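Local coordinates for protein putative cytochrome P450 YjiB (Bacillus subtilis subsp. subtilis, PDB 4RM4) that is a cytochrome P450 that binds heme and probably acts as a monooxygenase, inserting oxygen from O2 into organic substrates, at residues A[78-86]-A[229-237]; A[281-289]-A[382-390]. All blocks are in the same frame, centred on the assembly; numbering follows the deposited sequence.

Contact 1 (A[78-86]-A[229-237]). With HEM (protoporphyrin IX containing Fe), chain B.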
# COMPACT_ATOMS: atom_id res chain seq x y z
N GLY A 78 2.69 10.81 16.14
CA GLY A 78 1.33 10.34 15.96
C GLY A 78 1.21 9.48 14.73
O GLY A 78 0.13 9.01 14.38
N ASN A 79 2.34 9.27 14.06
CA ASN A 79 2.40 8.48 12.83
C ASN A 79 2.70 7.00 13.09
O ASN A 79 2.81 6.21 12.16
CB ASN A 79 3.46 9.05 11.89
CG ASN A 79 3.02 10.35 11.24
OD1 ASN A 79 2.80 10.40 10.02
ND2 ASN A 79 2.86 11.39 12.05
N SER A 80 2.85 6.66 14.37
CA SER A 80 3.13 5.28 14.77
C SER A 80 4.46 4.80 14.19
O SER A 80 5.36 5.60 13.94
CB SER A 80 1.96 4.37 14.38
OG SER A 80 2.08 3.11 15.02
N ILE A 81 4.59 3.50 13.97
CA ILE A 81 5.89 2.86 13.75
C ILE A 81 6.60 3.23 12.44
O ILE A 81 7.82 3.15 12.35
CB ILE A 81 5.82 1.31 13.86
CG1 ILE A 81 4.74 0.73 12.94
CG2 ILE A 81 5.58 0.89 15.31
CD1 ILE A 81 4.74 -0.80 12.92
N ILE A 82 5.83 3.62 11.42
CA ILE A 82 6.41 3.87 10.11
C ILE A 82 7.35 5.07 10.15
O ILE A 82 8.21 5.21 9.29
CB ILE A 82 5.34 4.05 9.02
CG1 ILE A 82 5.95 3.86 7.63
CG2 ILE A 82 4.65 5.40 9.17
CD1 ILE A 82 4.92 3.55 6.57
N ASN A 83 7.19 5.92 11.16
CA ASN A 83 8.05 7.09 11.32
C ASN A 83 8.84 7.07 12.62
O ASN A 83 9.14 8.11 13.21
CB ASN A 83 7.25 8.39 11.18
CG ASN A 83 6.68 8.58 9.77
OD1 ASN A 83 7.40 8.47 8.78
ND2 ASN A 83 5.39 8.85 9.69
N MET A 84 9.16 5.87 13.09
CA MET A 84 9.95 5.69 14.30
C MET A 84 11.26 5.03 13.93
O MET A 84 11.31 4.25 12.98
CB MET A 84 9.22 4.77 15.27
CG MET A 84 8.06 5.38 16.00
SD MET A 84 7.39 4.13 17.11
CE MET A 84 6.13 5.12 17.91
N ASP A 85 12.30 5.31 14.70
CA ASP A 85 13.57 4.62 14.54
C ASP A 85 13.70 3.65 15.71
O ASP A 85 12.91 3.71 16.64
CB ASP A 85 14.73 5.63 14.59
CG ASP A 85 14.86 6.45 13.31
OD1 ASP A 85 15.44 7.55 13.38
OD2 ASP A 85 14.39 5.99 12.26
N PRO A 86 14.66 2.74 15.63
CA PRO A 86 15.00 2.00 16.85
C PRO A 86 15.50 3.01 17.88
O PRO A 86 16.01 4.06 17.47
CB PRO A 86 16.15 1.10 16.40
CG PRO A 86 15.96 0.97 14.90
CD PRO A 86 15.43 2.28 14.46
N LEU A 229 -1.42 2.05 20.82
CA LEU A 229 -2.33 1.21 20.06
C LEU A 229 -3.21 2.02 19.12
O LEU A 229 -3.41 1.64 17.97
CB LEU A 229 -3.19 0.31 20.96
CG LEU A 229 -4.10 -0.72 20.27
CD1 LEU A 229 -3.32 -1.63 19.29
CD2 LEU A 229 -4.85 -1.57 21.29
N ILE A 230 -3.72 3.15 19.61
CA ILE A 230 -4.59 3.98 18.79
C ILE A 230 -3.91 4.51 17.52
O ILE A 230 -4.46 4.35 16.43
CB ILE A 230 -5.25 5.11 19.60
CG1 ILE A 230 -6.27 4.50 20.56
CG2 ILE A 230 -5.93 6.08 18.65
CD1 ILE A 230 -6.79 5.47 21.61
N PRO A 231 -2.73 5.14 17.66
CA PRO A 231 -2.02 5.58 16.46
C PRO A 231 -1.70 4.41 15.51
O PRO A 231 -1.68 4.59 14.29
CB PRO A 231 -0.72 6.17 17.01
CG PRO A 231 -1.04 6.58 18.40
CD PRO A 231 -2.06 5.61 18.90
N PHE A 232 -1.42 3.24 16.07
CA PHE A 232 -1.18 2.04 15.25
C PHE A 232 -2.42 1.63 14.41
O PHE A 232 -2.31 1.32 13.23
CB PHE A 232 -0.68 0.86 16.10
CG PHE A 232 -0.54 -0.41 15.32
CD1 PHE A 232 0.51 -0.57 14.43
CD2 PHE A 232 -1.48 -1.42 15.44
CE1 PHE A 232 0.62 -1.74 13.69
CE2 PHE A 232 -1.37 -2.60 14.69
CZ PHE A 232 -0.31 -2.75 13.82
N CYS A 233 -3.60 1.64 15.03
CA CYS A 233 -4.82 1.31 14.28
C CYS A 233 -5.09 2.29 13.13
O CYS A 233 -5.41 1.87 12.01
CB CYS A 233 -6.03 1.22 15.22
SG CYS A 233 -5.92 -0.16 16.39
N THR A 234 -4.92 3.57 13.40
CA THR A 234 -5.07 4.58 12.37
C THR A 234 -4.08 4.36 11.22
O THR A 234 -4.44 4.48 10.05
CB THR A 234 -4.94 5.99 12.95
OG1 THR A 234 -5.93 6.18 13.98
CG2 THR A 234 -5.16 7.01 11.86
N LEU A 235 -2.83 4.01 11.55
CA LEU A 235 -1.81 3.73 10.53
C LEU A 235 -2.25 2.61 9.60
O LEU A 235 -1.98 2.66 8.40
CB LEU A 235 -0.47 3.37 11.18
CG LEU A 235 0.67 3.06 10.21
CD1 LEU A 235 0.86 4.21 9.21
CD2 LEU A 235 1.94 2.77 10.99
N LEU A 236 -2.92 1.60 10.14
CA LEU A 236 -3.37 0.49 9.31
C LEU A 236 -4.28 0.97 8.17
O LEU A 236 -4.21 0.45 7.07
CB LEU A 236 -4.08 -0.58 10.14
CG LEU A 236 -3.21 -1.25 11.21
CD1 LEU A 236 -4.00 -2.42 11.82
CD2 LEU A 236 -1.86 -1.72 10.66
N LEU A 237 -5.15 1.93 8.46
CA LEU A 237 -5.98 2.54 7.43
C LEU A 237 -5.14 3.34 6.46
O LEU A 237 -5.26 3.20 5.24
CB LEU A 237 -7.02 3.48 8.05
CG LEU A 237 -7.72 2.95 9.30
CD1 LEU A 237 -8.85 3.91 9.70
CD2 LEU A 237 -8.25 1.56 9.07
CHA HEM B . 5.07 -0.24 5.63
CHB HEM B . 3.81 -0.76 0.99
CHC HEM B . -0.49 -2.62 2.34
CHD HEM B . 0.56 -1.64 6.97
C1A HEM B . 5.13 -0.26 4.25
C2A HEM B . 6.28 0.07 3.43
C3A HEM B . 5.93 -0.07 2.15
C4A HEM B . 4.55 -0.51 2.11
CMA HEM B . 6.83 0.18 0.91
CAA HEM B . 7.68 0.50 3.94
CBA HEM B . 7.68 1.96 4.33
CGA HEM B . 9.09 2.48 4.55
O1A HEM B . 9.21 3.70 4.80
O2A HEM B . 10.06 1.68 4.48
C1B HEM B . 2.56 -1.33 0.98
C2B HEM B . 1.88 -1.83 -0.21
C3B HEM B . 0.70 -2.32 0.17
C4B HEM B . 0.58 -2.19 1.60
CMB HEM B . 2.47 -1.76 -1.64
CAB HEM B . -0.41 -2.99 -0.68
CBB HEM B . -0.13 -3.50 -1.88
C1C HEM B . -0.56 -2.55 3.71
C2C HEM B . -1.64 -3.05 4.54
C3C HEM B . -1.33 -2.78 5.81
C4C HEM B . -0.07 -2.10 5.83
CMC HEM B . -2.88 -3.78 3.98
CAC HEM B . -2.12 -3.07 7.12
CBC HEM B . -3.40 -3.45 7.15
C1D HEM B . 1.85 -1.15 7.04
C2D HEM B . 2.48 -0.72 8.26
C3D HEM B . 3.89 -0.28 7.85
C4D HEM B . 3.97 -0.50 6.42
CMD HEM B . 1.85 -0.72 9.66
CAD HEM B . 4.99 0.26 8.79
CBD HEM B . 5.84 -0.92 9.25
CGD HEM B . 7.00 -0.44 10.08
O1D HEM B . 7.61 -1.28 10.80
O2D HEM B . 7.28 0.79 10.04
NA HEM B . 4.09 -0.60 3.40
NB HEM B . 1.72 -1.57 2.06
NC HEM B . 0.39 -1.96 4.53
ND HEM B . 2.75 -1.02 6.00
FE HEM B . 2.31 -1.42 4.01
O HOH W 1 -1.10 6.94 12.97
O HOH W 2 1.61 0.87 3.55
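G78 meets P231 through a shared water: water 1 donates to G78 O and to P231 O, each at 2.8 Å. P231 O also accepts the helical bond from L235 N, so this carbonyl is gripped twice. Proline suits position 231, where its nitrogen, lacking a proton, leaves the turn before it unbonded and the helix kinks. Next along the loop, N79 offers its carbonyl to a methyl, with N79 O 3.7 Å from L235 CD2; it is buried here with no polar partner, which is unfavourable. S80 comes closest to the helix backbone. Its OG lies anti to the backbone N (chi1 -167°), which carries it to F232 CA at 3.4 Å and to the edge of the F232 ring, while CB rests between P231 O and L235 CD2; a small residue is needed this close to the helix. I81 runs its chain past a heme propionate, CD1 lying 3.6 Å from HEM O1D and also near the F232 ring edge, and it packs on H89 and I92 of helix 88-96. I82 splits its branches: CG2 crosses L235, reaching L235 CD1 at 4.0 Å, whereas CG1 (chi1 -162°) extends CD1 over the porphyrin to 3.9 Å from HEM CHA. Cutting this side chain back to an alanine is likely to open a gap over CHA and leave L235 CD1 without the methyl it packs on. L235, from the helix, also reaches the heme, with CD2 3.7 Å from HEM CMD. A loop leading into helix 88-96, closed against a long helix above the water-bearing face of the heme, is the P450 distal pocket, where the B–C loop meets the long distal helix.

Contact 2 (A[281-289]-A[382-390]). With HEM (protoporphyrin IX containing Fe), chain B.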
# COMPACT_ATOMS: atom_id res chain seq x y z
N ARG A 281 5.84 -5.75 -8.54
CA ARG A 281 7.06 -5.27 -9.17
C ARG A 281 6.74 -4.22 -10.22
O ARG A 281 7.35 -3.15 -10.28
CB ARG A 281 7.87 -6.40 -9.82
CG ARG A 281 9.21 -5.85 -10.35
CD ARG A 281 9.92 -6.79 -11.33
NE ARG A 281 9.15 -7.03 -12.54
CZ ARG A 281 9.26 -6.33 -13.67
NH1 ARG A 281 8.53 -6.65 -14.74
NH2 ARG A 281 10.12 -5.32 -13.75
N PHE A 282 5.76 -4.54 -11.06
CA PHE A 282 5.52 -3.79 -12.29
C PHE A 282 4.82 -2.45 -12.05
O PHE A 282 5.13 -1.47 -12.74
CB PHE A 282 4.70 -4.63 -13.27
CG PHE A 282 4.85 -4.22 -14.71
CD1 PHE A 282 6.08 -4.25 -15.34
CD2 PHE A 282 3.74 -3.84 -15.45
CE1 PHE A 282 6.21 -3.89 -16.68
CE2 PHE A 282 3.86 -3.49 -16.79
CZ PHE A 282 5.09 -3.51 -17.40
N ARG A 283 3.89 -2.42 -11.10
CA ARG A 283 3.09 -1.23 -10.82
C ARG A 283 2.84 -1.02 -9.32
O ARG A 283 1.70 -1.01 -8.85
CB ARG A 283 1.76 -1.24 -11.59
CG ARG A 283 1.93 -0.88 -13.08
CD ARG A 283 0.59 -0.82 -13.85
NE ARG A 283 0.74 -0.16 -15.16
CZ ARG A 283 0.72 -0.80 -16.33
NH1 ARG A 283 0.56 -2.11 -16.39
NH2 ARG A 283 0.87 -0.11 -17.46
N ALA A 284 3.93 -0.86 -8.58
CA ALA A 284 3.90 -0.66 -7.13
C ALA A 284 3.01 0.53 -6.83
O ALA A 284 3.15 1.57 -7.45
CB ALA A 284 5.32 -0.41 -6.62
N PRO A 285 2.10 0.39 -5.85
CA PRO A 285 1.18 1.45 -5.45
C PRO A 285 1.87 2.57 -4.67
O PRO A 285 1.39 3.71 -4.65
CB PRO A 285 0.18 0.72 -4.52
CG PRO A 285 0.42 -0.73 -4.70
CD PRO A 285 1.85 -0.87 -5.13
N ALA A 286 2.97 2.24 -4.00
CA ALA A 286 3.69 3.25 -3.22
C ALA A 286 5.08 3.45 -3.82
O ALA A 286 6.04 2.81 -3.40
CB ALA A 286 3.77 2.82 -1.75
N PRO A 287 5.19 4.33 -4.82
CA PRO A 287 6.39 4.43 -5.67
C PRO A 287 7.62 5.02 -5.01
O PRO A 287 8.72 4.83 -5.54
CB PRO A 287 5.94 5.35 -6.81
CG PRO A 287 4.84 6.17 -6.21
CD PRO A 287 4.10 5.21 -5.30
N VAL A 288 7.45 5.76 -3.91
CA VAL A 288 8.55 6.53 -3.36
C VAL A 288 8.54 6.56 -1.82
O VAL A 288 7.48 6.65 -1.19
CB VAL A 288 8.58 7.96 -4.01
CG1 VAL A 288 7.31 8.75 -3.65
CG2 VAL A 288 9.83 8.73 -3.60
N LEU A 289 9.72 6.44 -1.21
CA LEU A 289 9.81 6.37 0.23
C LEU A 289 10.85 7.41 0.67
O LEU A 289 11.81 7.65 -0.05
CB LEU A 289 10.25 4.96 0.64
CG LEU A 289 9.34 3.77 0.34
CD1 LEU A 289 10.03 2.48 0.79
CD2 LEU A 289 7.99 3.91 1.03
N GLU A 382 -3.58 11.76 -9.67
CA GLU A 382 -2.52 12.75 -9.88
C GLU A 382 -1.89 13.15 -8.56
O GLU A 382 -2.24 14.18 -7.97
CB GLU A 382 -3.06 13.99 -10.62
CG GLU A 382 -3.45 13.75 -12.08
CD GLU A 382 -4.86 13.18 -12.23
OE1 GLU A 382 -5.61 13.14 -11.23
OE2 GLU A 382 -5.21 12.77 -13.36
N ASN A 383 -0.97 12.32 -8.09
CA ASN A 383 -0.33 12.50 -6.79
C ASN A 383 1.03 11.82 -6.80
O ASN A 383 1.12 10.61 -6.93
CB ASN A 383 -1.19 11.90 -5.69
CG ASN A 383 -0.66 12.19 -4.30
OD1 ASN A 383 0.54 12.40 -4.12
ND2 ASN A 383 -1.54 12.21 -3.31
N SER A 384 2.09 12.61 -6.67
CA SER A 384 3.45 12.09 -6.76
C SER A 384 3.69 10.82 -5.93
O SER A 384 4.30 9.86 -6.41
CB SER A 384 4.47 13.17 -6.38
OG SER A 384 4.60 14.13 -7.41
N VAL A 385 3.21 10.83 -4.69
CA VAL A 385 3.51 9.76 -3.73
C VAL A 385 2.62 8.52 -3.91
O VAL A 385 2.76 7.53 -3.18
CB VAL A 385 3.40 10.29 -2.27
CG1 VAL A 385 2.01 10.84 -2.00
CG2 VAL A 385 3.77 9.22 -1.27
N ILE A 386 1.72 8.56 -4.88
CA ILE A 386 0.74 7.50 -5.07
C ILE A 386 0.73 7.05 -6.53
O ILE A 386 0.85 7.88 -7.42
CB ILE A 386 -0.67 8.00 -4.70
CG1 ILE A 386 -0.73 8.37 -3.21
CG2 ILE A 386 -1.72 6.96 -5.03
CD1 ILE A 386 -2.08 8.88 -2.76
N TYR A 387 0.64 5.74 -6.77
CA TYR A 387 0.49 5.23 -8.13
C TYR A 387 -0.74 4.33 -8.24
O TYR A 387 -0.76 3.22 -7.73
CB TYR A 387 1.75 4.48 -8.60
CG TYR A 387 1.63 4.04 -10.05
CD1 TYR A 387 1.74 4.96 -11.09
CD2 TYR A 387 1.34 2.72 -10.36
CE1 TYR A 387 1.60 4.56 -12.42
CE2 TYR A 387 1.22 2.31 -11.67
CZ TYR A 387 1.34 3.23 -12.70
OH TYR A 387 1.21 2.81 -14.00
N GLY A 388 -1.77 4.81 -8.93
CA GLY A 388 -2.97 4.02 -9.10
C GLY A 388 -4.03 4.76 -9.89
O GLY A 388 -3.73 5.75 -10.54
N LEU A 389 -5.26 4.27 -9.81
CA LEU A 389 -6.36 4.73 -10.64
C LEU A 389 -7.53 5.27 -9.80
O LEU A 389 -7.92 4.66 -8.80
CB LEU A 389 -6.86 3.58 -11.53
CG LEU A 389 -5.85 3.02 -12.54
CD1 LEU A 389 -6.42 1.84 -13.26
CD2 LEU A 389 -5.46 4.12 -13.51
N LYS A 390 -8.06 6.41 -10.22
CA LYS A 390 -9.28 6.97 -9.65
C LYS A 390 -10.50 6.22 -10.19
O LYS A 390 -11.52 6.04 -9.50
CB LYS A 390 -9.38 8.46 -10.02
CG LYS A 390 -10.60 9.17 -9.43
CD LYS A 390 -10.88 10.49 -10.14
CE LYS A 390 -12.14 11.16 -9.59
NZ LYS A 390 -13.26 10.18 -9.48
CHA HEM B . 5.07 -0.24 5.63
CHB HEM B . 3.81 -0.76 0.99
CHC HEM B . -0.49 -2.62 2.34
CHD HEM B . 0.56 -1.64 6.97
C1A HEM B . 5.13 -0.26 4.25
C2A HEM B . 6.28 0.07 3.43
C3A HEM B . 5.93 -0.07 2.15
C4A HEM B . 4.55 -0.51 2.11
CMA HEM B . 6.83 0.18 0.91
CAA HEM B . 7.68 0.50 3.94
CBA HEM B . 7.68 1.96 4.33
CGA HEM B . 9.09 2.48 4.55
O1A HEM B . 9.21 3.70 4.80
O2A HEM B . 10.06 1.68 4.48
C1B HEM B . 2.56 -1.33 0.98
C2B HEM B . 1.88 -1.83 -0.21
C3B HEM B . 0.70 -2.32 0.17
C4B HEM B . 0.58 -2.19 1.60
CMB HEM B . 2.47 -1.76 -1.64
CAB HEM B . -0.41 -2.99 -0.68
CBB HEM B . -0.13 -3.50 -1.88
C1C HEM B . -0.56 -2.55 3.71
C2C HEM B . -1.64 -3.05 4.54
C3C HEM B . -1.33 -2.78 5.81
C4C HEM B . -0.07 -2.10 5.83
CMC HEM B . -2.88 -3.78 3.98
CAC HEM B . -2.12 -3.07 7.12
CBC HEM B . -3.40 -3.45 7.15
C1D HEM B . 1.85 -1.15 7.04
C2D HEM B . 2.48 -0.72 8.26
C3D HEM B . 3.89 -0.28 7.85
C4D HEM B . 3.97 -0.50 6.42
CMD HEM B . 1.85 -0.72 9.66
CAD HEM B . 4.99 0.26 8.79
CBD HEM B . 5.84 -0.92 9.25
CGD HEM B . 7.00 -0.44 10.08
O1D HEM B . 7.61 -1.28 10.80
O2D HEM B . 7.28 0.79 10.04
NA HEM B . 4.09 -0.60 3.40
NB HEM B . 1.72 -1.57 2.06
NC HEM B . 0.39 -1.96 4.53
ND HEM B . 2.75 -1.02 6.00
FE HEM B . 2.31 -1.42 4.01
O HOH W 3 4.82 6.29 -2.33
O HOH W 2 1.61 0.87 3.55
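Y387 lays CB, one ring edge and OH along 283-285. CB starts 3.4 Å from A284 O, and CG, anti to the backbone N (chi1 -176°), swings the ring toward R283. CD2 passes the same carbonyl oxygen, and CE2 lies 3.6 Å from R283 CG, which sits at the ring edge. At the tip, R283 NE donates to Y387 OH over 3.2 Å, moderately bent at 149°, with the oxygen in the guanidinium plane. Ring and guanidinium are nearly coplanar, 7° apart. Tyrosine suits the place because its hydroxyl also bonds Y24 O while its ring stacks on Y24; arginine has a stronger partner beyond, the salt bridge from R283 NH1 to E257 of helix 226-257.

The 283-288 loop follows the helix that ends in the ExxR motif of P450s, whose glutamate and arginine, E278 and R281, are paired by a salt bridge. Segment 382-390 holds the turn between strands 374-380 and 389-395, with I386 against E242 and N246 of helix 226-257, consistent with the substrate-recognition loop near the C-terminus in this family. Between the backbones Y387 N donates to P285 O at 3.0 Å, coming from above the carbonyl plane. P287, with no amide proton to satisfy, lays CD 3.4 Å from V385 O. That same oxygen accepts a hydrogen bond from water 3 at 2.6 Å, and the water accepts from V288 N. V385 sits in a type I turn, where N383 OD1 takes V385 N in an Asx turn, and the methyl CG1 of V288 rests 3.9 Å from V385 CA.

Overall arrangement
Contact 1 sits over the water-bearing side of the heme, while contact 2 lies mostly beside the ring's edge. Their centres are 21 Å apart and their nearest atoms about 6 Å, so they do not touch; the porphyrin is what they share. Contact 1 touches both propionates, I81 meeting one and I82 the other. On that second arm the two contacts converge, for I82 CD1 lies 3.9 Å and L289 CD2 3.8 Å from HEM CBA, whereas P285 alone of these four meets the CMB methyl. Water 2 is bound to the iron at 2.4 Å, on the side where I82 lies. C349, the probable axial ligand, is about 8 Å from the side chain of I82 and about 9 Å from that of A286.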